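Local coordinates for phage-like element PBSX protein XepA (Bacillus subtilis, PDB 6IA5), which is of unknown function, does not seem to be involved in host cell lysis, and assembles into a pentamer of elongated, strand-rich subunits, at residues R117-R122 against L135-G140; D196-L201 against F251-F256; V179-A184 against M261-I266; G63-S68 against V139-M144. All coordinates share one frame; numbering follows the deposited sequence. Where two conformers were deposited one is given.

In the fold
The contacts fall into two pairs on opposite sides of the chain's centre. Interactions 1 and 4 lie in the N-terminal part, share V139 and G140 on strand 133-140, and meet where Y119 packs on I67. Interaction 1 is the buried face-to-face meeting of two four-stranded sheets, built of two rings, an amide and aliphatic side chains; interaction 4, also buried, ties a loop to that strand's end through backbone and water. Interactions 2 and 3 belong to the C-terminal sheet and touch through F251 with M261 and L201 with F180. Both are partly buried: interaction 2 is a strand pairing with a polar outer side; interaction 3, without pairing, rests on CH-pi contacts and a weak histidine bond.

Interaction 1: R117-R122 against L135-G140; sequences RYYRFR and LYQSVG
F121 and Q137 form the centre of a face-to-face beta-sandwich contact, in which strand 118-125 of one four-stranded antiparallel sheet lies across strand 133-140 of the other. The local strand axes pass 9.5 Å apart and run 157° from parallel, so no backbone bond joins them and side chains fill the gap. The extended Q137 side chain, its CG anti to the backbone N, carries NE2 over the middle of the F121 ring, 3.4 Å from CD1. The amide stands nearly upright on that ring, the two planes being 80° apart. At the ring edge the carbonyl O of Y136 lies 3.5 Å from F121 CE2, while L135 CD1 packs obliquely at 4.1 Å from F121 CD2. Further along, the Y119 hydroxyl O comes 3.5 Å from V139 CG1, and Q137 OE1 lies at the Y119 ring edge, 3.9 Å from CE2. A water 2.6 Å from Y119 OH also reaches Q137 OE1, weakly. Q56 OE1 accepts both Q137 NE2 and the backbone N of F121, which should fix the amide's rotation. NE2 of the buried amide is satisfied by Q56 of strand 53-60 while it rests on an aromatic face, an arrangement consistent with a favourable amide-to-ring interaction.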
loop_
_atom_site.group_PDB
_atom_site.type_symbol
_atom_site.label_atom_id
_atom_site.label_comp_id
_atom_site.label_asym_id
_atom_site.label_seq_id
_atom_site.Cartn_x
_atom_site.Cartn_y
_atom_site.Cartn_z
ATOM N N ARG E 117 8.140 24.193 -23.310
ATOM C CA ARG E 117 8.533 25.462 -22.730
ATOM C C ARG E 117 7.343 26.408 -22.500
ATOM O O ARG E 117 7.327 27.140 -21.512
ATOM C CB ARG E 117 9.646 26.095 -23.560
ATOM C CG ARG E 117 10.095 27.431 -22.994
ATOM C CD ARG E 117 11.374 27.895 -23.650
ATOM N NE ARG E 117 11.596 29.232 -23.138
ATOM C CZ ARG E 117 12.645 29.987 -23.438
ATOM N NH1 ARG E 117 13.549 29.561 -24.297
ATOM N NH2 ARG E 117 12.777 31.176 -22.885
ATOM N N TYR E 118 6.361 26.410 -23.409
ATOM C CA TYR E 118 5.287 27.396 -23.411
ATOM C C TYR E 118 3.946 26.686 -23.272
ATOM O O TYR E 118 3.771 25.593 -23.819
ATOM C CB TYR E 118 5.268 28.180 -24.734
ATOM C CG TYR E 118 6.555 28.909 -25.025
ATOM C CD1 TYR E 118 6.774 30.186 -24.529
ATOM C CD2 TYR E 118 7.567 28.310 -25.761
ATOM C CE1 TYR E 118 7.962 30.860 -24.771
ATOM C CE2 TYR E 118 8.760 28.965 -26.011
ATOM C CZ TYR E 118 8.946 30.247 -25.522
ATOM O OH TYR E 118 10.111 30.911 -25.754
ATOM N N TYR E 119 3.015 27.330 -22.556
ATOM C CA TYR E 119 1.654 26.825 -22.420
ATOM C C TYR E 119 0.686 27.936 -22.824
ATOM O O TYR E 119 1.054 29.115 -22.795
ATOM C CB TYR E 119 1.380 26.315 -20.992
ATOM C CG TYR E 119 1.557 27.335 -19.895
ATOM C CD1 TYR E 119 2.813 27.588 -19.350
ATOM C CD2 TYR E 119 0.478 28.066 -19.405
ATOM C CE1 TYR E 119 2.995 28.540 -18.357
ATOM C CE2 TYR E 119 0.647 29.008 -18.395
ATOM C CZ TYR E 119 1.907 29.246 -17.871
ATOM O OH TYR E 119 2.073 30.203 -16.909
ATOM N N ARG E 120 -0.558 27.549 -23.171
ATOM C CA ARG E 120 -1.611 28.525 -23.379
ATOM C C ARG E 120 -2.960 27.831 -23.254
ATOM O O ARG E 120 -3.052 26.604 -23.386
ATOM C CB ARG E 120 -1.511 29.137 -24.793
ATOM C CG ARG E 120 -2.032 28.212 -25.886
ATOM C CD ARG E 120 -1.976 28.882 -27.258
ATOM N NE ARG E 120 -2.474 27.972 -28.279
ATOM C CZ ARG E 120 -2.424 28.219 -29.590
ATOM N NH1 ARG E 120 -1.941 29.367 -30.024
ATOM N NH2 ARG E 120 -2.835 27.311 -30.461
ATOM N N PHE E 121 -3.986 28.644 -22.983
ATOM C CA PHE E 121 -5.364 28.235 -23.149
ATOM C C PHE E 121 -5.847 28.767 -24.497
ATOM O O PHE E 121 -5.511 29.885 -24.889
ATOM C CB PHE E 121 -6.241 28.826 -22.040
ATOM C CG PHE E 121 -6.091 28.173 -20.684
ATOM C CD1 PHE E 121 -5.140 27.180 -20.462
ATOM C CD2 PHE E 121 -6.901 28.564 -19.628
ATOM C CE1 PHE E 121 -5.001 26.593 -19.203
ATOM C CE2 PHE E 121 -6.749 27.985 -18.371
ATOM C CZ PHE E 121 -5.804 27.009 -18.159
ATOM N N ARG E 122 -6.647 27.942 -25.175
ATOM C CA ARG E 122 -7.359 28.349 -26.375
ATOM C C ARG E 122 -8.798 27.876 -26.207
ATOM O O ARG E 122 -9.046 26.692 -25.982
ATOM C CB ARG E 122 -6.666 27.781 -27.625
ATOM C CG ARG E 122 -7.329 28.156 -28.947
ATOM C CD ARG E 122 -6.532 27.693 -30.169
ATOM N NE ARG E 122 -6.354 26.244 -30.211
ATOM C CZ ARG E 122 -7.243 25.358 -30.668
ATOM N NH1 ARG E 122 -8.374 25.760 -31.228
ATOM N NH2 ARG E 122 -7.018 24.062 -30.542
ATOM N N LEU E 135 -12.845 33.136 -18.194
ATOM C CA LEU E 135 -11.868 32.065 -18.268
ATOM C C LEU E 135 -10.759 32.352 -17.263
ATOM O O LEU E 135 -10.137 33.405 -17.334
ATOM C CB LEU E 135 -11.331 32.019 -19.702
ATOM C CG LEU E 135 -10.303 30.924 -19.994
ATOM C CD1 LEU E 135 -10.838 29.535 -19.660
ATOM C CD2 LEU E 135 -9.885 30.993 -21.464
ATOM N N TYR E 136 -10.541 31.422 -16.315
ATOM C CA TYR E 136 -9.562 31.569 -15.236
ATOM C C TYR E 136 -8.446 30.542 -15.387
ATOM O O TYR E 136 -8.693 29.403 -15.801
ATOM C CB TYR E 136 -10.221 31.375 -13.858
ATOM C CG TYR E 136 -10.959 32.598 -13.366
ATOM C CD1 TYR E 136 -12.239 32.902 -13.820
ATOM C CD2 TYR E 136 -10.354 33.488 -12.495
ATOM C CE1 TYR E 136 -12.918 34.032 -13.375
ATOM C CE2 TYR E 136 -11.013 34.624 -12.033
ATOM C CZ TYR E 136 -12.286 34.902 -12.496
ATOM O OH TYR E 136 -12.919 36.014 -12.034
ATOM N N GLN E 137 -7.240 30.950 -14.978
ATOM C CA GLN E 137 -6.062 30.105 -15.091
ATOM C C GLN E 137 -5.277 30.122 -13.777
ATOM O O GLN E 137 -4.943 31.198 -13.281
ATOM C CB GLN E 137 -5.184 30.614 -16.228
ATOM C CG GLN E 137 -3.946 29.751 -16.478
ATOM C CD GLN E 137 -3.205 30.245 -17.697
ATOM O OE1 GLN E 137 -2.477 31.251 -17.638
ATOM N NE2 GLN E 137 -3.407 29.563 -18.823
ATOM N N SER E 138 -4.997 28.919 -13.239
ATOM C CA SER E 138 -4.108 28.753 -12.094
ATOM C C SER E 138 -2.855 28.009 -12.556
ATOM O O SER E 138 -2.934 27.151 -13.435
ATOM C CB SER E 138 -4.769 28.001 -10.957
ATOM O OG SER E 138 -5.861 28.737 -10.416
ATOM N N VAL E 139 -1.717 28.361 -11.952
ATOM C CA VAL E 139 -0.446 27.691 -12.194
ATOM C C VAL E 139 0.142 27.281 -10.847
ATOM O O VAL E 139 -0.184 27.875 -9.819
ATOM C CB VAL E 139 0.535 28.586 -12.973
ATOM C CG1 VAL E 139 0.050 28.843 -14.407
ATOM C CG2 VAL E 139 0.827 29.891 -12.239
ATOM N N GLY E 140 1.002 26.256 -10.861
ATOM C CA GLY E 140 1.735 25.855 -9.669
ATOM C C GLY E 140 3.201 25.645 -10.005
ATOM O O GLY E 140 3.608 25.814 -11.160
HETATM O O HOH W 1 0.648 32.358 -16.827
#

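Interaction 2: D196-L201 against F251-F256; sequences DGAAHL and FDIKGF
L201 and F251 form an antiparallel hydrogen-bonded pair: L201 N donates to F251 O at 2.9 Å, and F251 N returns a shorter bond to L201 O at 2.7 Å. H200 and D252 make the adjoining non-hydrogen-bonded pair. Beyond it the strands give way to loop, yet I253 N still reaches A199 O at 2.9 Å, coming from well above that carbonyl's plane. A199 and H200 together face V278 in a classic beta bulge, and the chain at I253 to F256 folds into a type II turn with G255 at its third position. A water that donates to A198 O lies near G255 N and accepts a weak bond from it. On the buried face the leucine and phenylalanine of the first pair run side by side, with L201 CD2 4.1 Å from F251 CD1. I253 turns its CD1 under the opposite chain, 3.9 Å from L201 CB and close to A198 CB. On the outer side D252 makes an Asx turn, OD1 accepting from K254 N at 3.3 Å. In one of two conformers K254 NZ reaches D252 OD1 too, at 3.0 Å from the opposite face of the carboxylate, a doubtful salt bridge. K254 also packs on H200 of a second subunit. The contact thus has two characters: an apolar underside, and an outer side where one carboxylate oxygen probably steadies the turn beside a subunit interface.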
loop_
_atom_site.group_PDB
_atom_site.type_symbol
_atom_site.label_atom_id
_atom_site.label_comp_id
_atom_site.label_asym_id
_atom_site.label_seq_id
_atom_site.Cartn_x
_atom_site.Cartn_y
_atom_site.Cartn_z
ATOM N N ASP E 196 13.882 -25.688 -7.150
ATOM C CA ASP E 196 13.636 -24.261 -6.934
ATOM C C ASP E 196 12.156 -23.887 -7.007
ATOM O O ASP E 196 11.724 -23.133 -7.895
ATOM C CB ASP E 196 14.330 -23.401 -8.001
ATOM N N GLY E 197 11.363 -24.406 -6.077
ATOM C CA GLY E 197 9.982 -23.944 -6.042
ATOM C C GLY E 197 8.987 -24.706 -6.931
ATOM O O GLY E 197 7.782 -24.477 -6.822
ATOM N N ALA E 198 9.454 -25.602 -7.812
ATOM C CA ALA E 198 8.526 -26.404 -8.605
ATOM C C ALA E 198 8.068 -27.628 -7.813
ATOM O O ALA E 198 8.804 -28.138 -6.968
ATOM C CB ALA E 198 9.128 -26.785 -9.940
ATOM N N ALA E 199 6.840 -28.090 -8.092
ATOM C CA ALA E 199 6.276 -29.281 -7.472
ATOM C C ALA E 199 6.048 -30.386 -8.519
ATOM O O ALA E 199 5.954 -31.561 -8.172
ATOM C CB ALA E 199 4.972 -28.915 -6.800
ATOM N N HIS E 200 5.934 -30.001 -9.792
ATOM C CA HIS E 200 5.526 -30.910 -10.847
ATOM C C HIS E 200 6.447 -30.727 -12.054
ATOM O O HIS E 200 6.870 -29.614 -12.344
ATOM C CB HIS E 200 4.034 -30.706 -11.168
ATOM C CG HIS E 200 3.497 -31.722 -12.121
ATOM N ND1 HIS E 200 3.094 -32.998 -11.703
ATOM C CD2 HIS E 200 3.308 -31.681 -13.463
ATOM C CE1 HIS E 200 2.668 -33.684 -12.742
ATOM N NE2 HIS E 200 2.797 -32.899 -13.846
ATOM N N LEU E 201 6.747 -31.821 -12.757
ATOM C CA LEU E 201 7.616 -31.765 -13.921
ATOM C C LEU E 201 7.063 -32.681 -15.005
ATOM O O LEU E 201 6.701 -33.829 -14.737
ATOM C CB LEU E 201 9.025 -32.206 -13.495
ATOM C CG LEU E 201 10.032 -32.453 -14.619
ATOM C CD1 LEU E 201 10.464 -31.146 -15.296
ATOM C CD2 LEU E 201 11.219 -33.259 -14.096
ATOM N N PHE E 251 6.201 -36.137 -13.331
ATOM C CA PHE E 251 6.833 -36.434 -12.050
ATOM C C PHE E 251 6.352 -35.459 -10.982
ATOM O O PHE E 251 6.176 -34.269 -11.242
ATOM C CB PHE E 251 8.353 -36.254 -12.125
ATOM C CG PHE E 251 9.037 -37.144 -13.126
ATOM C CD1 PHE E 251 9.115 -36.794 -14.466
ATOM C CD2 PHE E 251 9.586 -38.355 -12.720
ATOM C CE1 PHE E 251 9.743 -37.627 -15.382
ATOM C CE2 PHE E 251 10.202 -39.194 -13.636
ATOM C CZ PHE E 251 10.287 -38.824 -14.958
ATOM N N ASP E 252 6.178 -35.987 -9.774
ATOM C CA ASP E 252 6.005 -35.195 -8.573
ATOM C C ASP E 252 7.393 -34.960 -7.984
ATOM O O ASP E 252 8.045 -35.911 -7.562
ATOM C CB ASP E 252 5.089 -35.921 -7.582
ATOM C CG ASP E 252 4.983 -35.274 -6.201
ATOM O OD1 ASP E 252 5.418 -34.091 -6.035
ATOM O OD2 ASP E 252 4.443 -35.947 -5.293
ATOM N N ILE E 253 7.840 -33.695 -7.946
ATOM C CA ILE E 253 9.237 -33.457 -7.600
ATOM C C ILE E 253 9.372 -32.679 -6.289
ATOM O O ILE E 253 10.486 -32.260 -5.946
ATOM C CB ILE E 253 9.979 -32.772 -8.769
ATOM C CG1 ILE E 253 9.374 -31.409 -9.126
ATOM C CG2 ILE E 253 10.064 -33.712 -9.974
ATOM C CD1 ILE E 253 10.210 -30.631 -10.121
ATOM N N LYS E 254 8.245 -32.467 -5.587
ATOM C CA LYS E 254 8.245 -31.776 -4.306
ATOM C C LYS E 254 9.264 -32.417 -3.367
ATOM O O LYS E 254 9.232 -33.619 -3.123
ATOM C CB LYS E 254 6.874 -31.839 -3.624
ATOM C CG LYS E 254 5.864 -30.782 -4.042
ATOM C CD LYS E 254 4.633 -30.728 -3.140
ATOM C CE LYS E 254 3.998 -32.067 -2.811
ATOM N NZ LYS E 254 3.586 -32.843 -4.006
ATOM N N GLY E 255 10.179 -31.595 -2.835
ATOM C CA GLY E 255 11.101 -32.095 -1.832
ATOM C C GLY E 255 12.481 -32.444 -2.395
ATOM O O GLY E 255 13.430 -32.587 -1.625
ATOM N N PHE E 256 12.598 -32.599 -3.724
ATOM C CA PHE E 256 13.908 -32.857 -4.315
ATOM C C PHE E 256 14.659 -31.542 -4.527
ATOM O O PHE E 256 14.038 -30.499 -4.682
ATOM C CB PHE E 256 13.784 -33.614 -5.648
ATOM C CG PHE E 256 13.483 -35.079 -5.488
ATOM C CD1 PHE E 256 14.489 -35.981 -5.163
ATOM C CD2 PHE E 256 12.184 -35.551 -5.610
ATOM C CE1 PHE E 256 14.208 -37.329 -4.997
ATOM C CE2 PHE E 256 11.902 -36.895 -5.404
ATOM C CZ PHE E 256 12.914 -37.787 -5.116
HETATM O O HOH W 2 9.496 -28.682 -4.389
#

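Interaction 3: V179-A184 against M261-I266; sequences VFHENA and MEIISI
H181 and I263 make the middle of this contact, the methyl CD1 of the isoleucine sitting over the centre of the imidazole, 3.5 Å from CG, in a CH-pi arrangement. The same methyl touches A184 CB at 3.5 Å, so it fills the corner they form. At its edge the imidazole meets the M261 carbonyl: H181 NE2 donates to M261 O at 2.8 Å, but the bond is bent to 130° and weak. A second CH-pi contact lies alongside, where M261 CG stands over the F180 ring, 3.6 Å from its centroid. The chain of M261 turns at its next torsion (chi2 -78°) and lifts SD farther out above the same ring, a Met-aromatic contact at 5.2 Å from the centroid. At the other end I266 CD1 presses on A184 O at 3.2 Å. A classic beta bulge opposite V273 lets consecutive F180 and H181 both aim at segment 261-266, and a G1 bulge of N183 and A184 opposite L271 follows. Strand 271-278 therefore anchors the first segment, whereas strand 211-219 pairs with 258-267 alongside the second. Between them, F180 and M261 extend the apolar packing onto V203 of strand 200-207.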
loop_
_atom_site.group_PDB
_atom_site.type_symbol
_atom_site.label_atom_id
_atom_site.label_comp_id
_atom_site.label_asym_id
_atom_site.label_seq_id
_atom_site.Cartn_x
_atom_site.Cartn_y
_atom_site.Cartn_z
ATOM N N VAL E 179 16.420 -27.962 -20.242
ATOM C CA VAL E 179 17.024 -28.894 -21.178
ATOM C C VAL E 179 17.910 -29.856 -20.397
ATOM O O VAL E 179 18.908 -29.444 -19.812
ATOM C CB VAL E 179 17.813 -28.160 -22.282
ATOM C CG1 VAL E 179 18.525 -29.134 -23.219
ATOM C CG2 VAL E 179 16.926 -27.193 -23.054
ATOM N N PHE E 180 17.533 -31.135 -20.390
ATOM C CA PHE E 180 18.363 -32.148 -19.763
ATOM C C PHE E 180 19.435 -32.577 -20.761
ATOM O O PHE E 180 20.594 -32.729 -20.384
ATOM C CB PHE E 180 17.521 -33.352 -19.320
ATOM C CG PHE E 180 16.479 -33.021 -18.279
ATOM C CD1 PHE E 180 16.795 -33.065 -16.929
ATOM C CD2 PHE E 180 15.188 -32.648 -18.652
ATOM C CE1 PHE E 180 15.841 -32.764 -15.966
ATOM C CE2 PHE E 180 14.230 -32.342 -17.694
ATOM C CZ PHE E 180 14.558 -32.403 -16.353
ATOM N N HIS E 181 19.002 -32.792 -22.012
ATOM C CA HIS E 181 19.819 -33.209 -23.137
ATOM C C HIS E 181 19.236 -32.578 -24.397
ATOM O O HIS E 181 18.016 -32.497 -24.565
ATOM C CB HIS E 181 19.771 -34.729 -23.344
ATOM C CG HIS E 181 20.346 -35.538 -22.232
ATOM N ND1 HIS E 181 21.689 -35.848 -22.152
ATOM C CD2 HIS E 181 19.768 -36.111 -21.155
ATOM C CE1 HIS E 181 21.925 -36.580 -21.087
ATOM N NE2 HIS E 181 20.751 -36.760 -20.454
ATOM N N GLU E 182 20.122 -32.154 -25.302
ATOM C CA GLU E 182 19.708 -31.720 -26.623
ATOM C C GLU E 182 20.569 -32.419 -27.669
ATOM O O GLU E 182 21.773 -32.194 -27.728
ATOM C CB GLU E 182 19.897 -30.213 -26.715
ATOM C CG GLU E 182 19.550 -29.640 -28.066
ATOM C CD GLU E 182 19.222 -28.170 -27.965
ATOM O OE1 GLU E 182 20.098 -27.351 -27.602
ATOM O OE2 GLU E 182 18.054 -27.875 -28.179
ATOM N N ASN E 183 19.945 -33.291 -28.461
ATOM C CA ASN E 183 20.634 -33.997 -29.532
ATOM C C ASN E 183 21.851 -34.752 -28.998
ATOM O O ASN E 183 22.917 -34.729 -29.612
ATOM C CB ASN E 183 21.020 -33.042 -30.661
ATOM C CG ASN E 183 19.812 -32.390 -31.285
ATOM O OD1 ASN E 183 18.813 -33.051 -31.540
ATOM N ND2 ASN E 183 19.900 -31.090 -31.505
ATOM N N ALA E 184 21.689 -35.429 -27.858
ATOM C CA ALA E 184 22.777 -36.196 -27.278
ATOM C C ALA E 184 23.137 -37.348 -28.212
ATOM O O ALA E 184 22.249 -37.978 -28.786
ATOM C CB ALA E 184 22.384 -36.697 -25.914
ATOM N N MET E 261 17.838 -36.581 -15.793
ATOM C CA MET E 261 17.339 -37.566 -16.736
ATOM C C MET E 261 18.537 -38.116 -17.495
ATOM O O MET E 261 18.964 -37.525 -18.484
ATOM C CB MET E 261 16.380 -36.884 -17.716
ATOM C CG MET E 261 15.148 -36.301 -17.015
ATOM S SD MET E 261 14.015 -37.660 -16.657
ATOM C CE MET E 261 13.544 -37.284 -14.964
ATOM N N GLU E 262 19.076 -39.244 -17.023
ATOM C CA GLU E 262 20.350 -39.733 -17.513
ATOM C C GLU E 262 20.130 -40.627 -18.731
ATOM O O GLU E 262 19.333 -41.575 -18.695
ATOM C CB GLU E 262 21.075 -40.495 -16.398
ATOM C CG GLU E 262 22.276 -41.292 -16.874
ATOM C CD GLU E 262 23.085 -41.961 -15.769
ATOM O OE1 GLU E 262 22.598 -42.048 -14.629
ATOM O OE2 GLU E 262 24.220 -42.368 -16.026
ATOM N N ILE E 263 20.869 -40.343 -19.812
ATOM C CA ILE E 263 20.919 -41.294 -20.905
ATOM C C ILE E 263 21.938 -42.371 -20.541
ATOM O O ILE E 263 23.130 -42.088 -20.471
ATOM C CB ILE E 263 21.209 -40.603 -22.250
ATOM C CG1 ILE E 263 20.098 -39.613 -22.609
ATOM C CG2 ILE E 263 21.387 -41.646 -23.342
ATOM C CD1 ILE E 263 20.414 -38.705 -23.764
ATOM N N ILE E 264 21.425 -43.579 -20.281
ATOM C CA ILE E 264 22.191 -44.739 -19.852
ATOM C C ILE E 264 22.910 -45.306 -21.072
ATOM O O ILE E 264 24.067 -45.719 -20.993
ATOM C CB ILE E 264 21.270 -45.798 -19.200
ATOM C CG1 ILE E 264 20.727 -45.320 -17.854
ATOM C CG2 ILE E 264 21.976 -47.147 -19.053
ATOM C CD1 ILE E 264 21.816 -45.009 -16.834
ATOM N N SER E 265 22.189 -45.339 -22.196
ATOM C CA SER E 265 22.743 -45.818 -23.446
ATOM C C SER E 265 21.958 -45.218 -24.607
ATOM O O SER E 265 20.799 -44.839 -24.457
ATOM C CB SER E 265 22.744 -47.312 -23.498
ATOM O OG SER E 265 21.414 -47.788 -23.516
ATOM N N ILE E 266 22.627 -45.147 -25.760
ATOM C CA ILE E 266 22.058 -44.626 -26.986
ATOM C C ILE E 266 22.871 -45.176 -28.167
ATOM O O ILE E 266 24.100 -45.223 -28.082
ATOM C CB ILE E 266 22.046 -43.091 -26.923
ATOM C CG1 ILE E 266 21.469 -42.441 -28.180
ATOM C CG2 ILE E 266 23.405 -42.534 -26.574
ATOM C CD1 ILE E 266 21.283 -40.962 -28.046
#

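Interaction 4: G63-S68 against V139-M144; sequences GAVLIS and VGAGEM
The flat groups that meet here are peptide units, and the G140 carbonyl is the main one: S68 N donates to G140 O at 2.9 Å, nearly straight at 170° and tilted 29° from the carbonyl plane. I67 CA adds a CA-H...O contact to the same oxygen at 3.5 Å, so two successive residues of the loop converge on it. On the loop side, the L66 carbonyl meets a methyl instead, with A141 CB 3.2 Å from L66 O. A water also donates to L66 O at 2.8 Å and accepts from G142 N. A second water links S68 OG to G142 O, to which it donates at 2.7 Å. The S68 hydroxyl is placed for this by a chi1 of 63°, which leaves OG between the backbone N and the carbonyl carbon and also alongside A141 CA. V65 CG1 meets the same A141 CB at 4.0 Å; further along, I67 CD1 packs 3.7 Å from V139 CG2. The touching parts run almost at right angles; one direct backbone bond, two waters and the apolar contacts join them. In the fold, the loop between strands 53-60 and 69-76 is braced near the end of strand 133-140. I67 packs on Y119 of strand 118-125, and G140 pairs with K69 of strand 69-76. Beyond G142, M144 joins a parallel pairing with a strand of a neighbouring subunit.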
loop_
_atom_site.group_PDB
_atom_site.type_symbol
_atom_site.label_atom_id
_atom_site.label_comp_id
_atom_site.label_asym_id
_atom_site.label_seq_id
_atom_site.Cartn_x
_atom_site.Cartn_y
_atom_site.Cartn_z
ATOM N N GLY E 63 11.387 31.128 -15.720
ATOM C CA GLY E 63 11.392 32.422 -15.067
ATOM C C GLY E 63 11.789 32.226 -13.612
ATOM O O GLY E 63 12.161 31.115 -13.230
ATOM N N ALA E 64 11.635 33.285 -12.817
ATOM C CA ALA E 64 11.904 33.242 -11.386
ATOM C C ALA E 64 11.022 32.191 -10.707
ATOM O O ALA E 64 11.448 31.528 -9.770
ATOM C CB ALA E 64 11.686 34.611 -10.769
ATOM N N VAL E 65 9.793 32.039 -11.198
ATOM C CA VAL E 65 8.915 30.984 -10.727
ATOM C C VAL E 65 8.813 29.948 -11.841
ATOM O O VAL E 65 8.349 30.268 -12.929
ATOM C CB VAL E 65 7.532 31.528 -10.329
ATOM C CG1 VAL E 65 6.594 30.405 -9.886
ATOM C CG2 VAL E 65 7.672 32.587 -9.254
ATOM N N LEU E 66 9.270 28.721 -11.567
ATOM C CA LEU E 66 9.291 27.739 -12.636
ATOM C C LEU E 66 7.952 27.001 -12.670
ATOM O O LEU E 66 7.712 26.117 -11.854
ATOM C CB LEU E 66 10.511 26.820 -12.538
ATOM C CG LEU E 66 10.902 26.373 -13.943
ATOM C CD1 LEU E 66 12.300 26.708 -14.366
ATOM C CD2 LEU E 66 10.297 25.034 -14.320
ATOM N N ILE E 67 7.097 27.367 -13.634
ATOM C CA ILE E 67 5.752 26.815 -13.726
ATOM C C ILE E 67 5.830 25.331 -14.071
ATOM O O ILE E 67 6.431 24.966 -15.078
ATOM C CB ILE E 67 4.878 27.593 -14.737
ATOM C CG1 ILE E 67 4.820 29.099 -14.434
ATOM C CG2 ILE E 67 3.488 26.992 -14.802
ATOM C CD1 ILE E 67 4.455 29.427 -12.992
ATOM N N SER E 68 5.184 24.484 -13.245
ATOM C CA SER E 68 5.188 23.039 -13.456
ATOM C C SER E 68 3.837 22.528 -13.967
ATOM O O SER E 68 3.778 21.454 -14.561
ATOM C CB SER E 68 5.582 22.339 -12.172
ATOM O OG SER E 68 4.589 22.623 -11.191
ATOM N N VAL E 139 -1.717 28.361 -11.952
ATOM C CA VAL E 139 -0.446 27.691 -12.194
ATOM C C VAL E 139 0.142 27.281 -10.847
ATOM O O VAL E 139 -0.184 27.875 -9.819
ATOM C CB VAL E 139 0.535 28.586 -12.973
ATOM C CG1 VAL E 139 0.050 28.843 -14.407
ATOM C CG2 VAL E 139 0.827 29.891 -12.239
ATOM N N GLY E 140 1.002 26.256 -10.861
ATOM C CA GLY E 140 1.735 25.855 -9.669
ATOM C C GLY E 140 3.201 25.645 -10.005
ATOM O O GLY E 140 3.608 25.814 -11.160
ATOM N N ALA E 141 3.981 25.279 -8.986
ATOM C CA ALA E 141 5.418 25.145 -9.108
ATOM C C ALA E 141 5.937 24.371 -7.898
ATOM O O ALA E 141 5.321 24.428 -6.827
ATOM C CB ALA E 141 6.012 26.530 -9.123
ATOM N N GLY E 142 7.093 23.705 -8.062
ATOM C CA GLY E 142 7.846 23.199 -6.920
ATOM C C GLY E 142 7.287 21.892 -6.347
ATOM O O GLY E 142 6.289 21.328 -6.844
ATOM N N GLU E 143 7.967 21.410 -5.300
ATOM C CA GLU E 143 7.617 20.148 -4.685
ATOM C C GLU E 143 8.248 20.102 -3.307
ATOM O O GLU E 143 9.454 20.262 -3.178
ATOM C CB GLU E 143 8.077 18.960 -5.535
ATOM C CG GLU E 143 7.566 17.627 -4.991
ATOM C CD GLU E 143 7.791 16.437 -5.934
ATOM O OE1 GLU E 143 8.901 15.944 -6.003
ATOM O OE2 GLU E 143 6.849 16.020 -6.623
ATOM N N MET E 144 7.423 19.849 -2.285
ATOM C CA MET E 144 7.855 19.852 -0.896
ATOM C C MET E 144 8.034 18.408 -0.417
ATOM O O MET E 144 7.177 17.540 -0.668
ATOM C CB MET E 144 6.755 20.539 -0.075
ATOM C CG MET E 144 6.977 20.668 1.442
ATOM S SD MET E 144 5.366 21.238 2.126
ATOM C CE MET E 144 5.078 22.689 1.108
HETATM O O HOH W 3 8.583 23.809 -10.496
HETATM O O HOH W 4 4.803 21.191 -9.122
#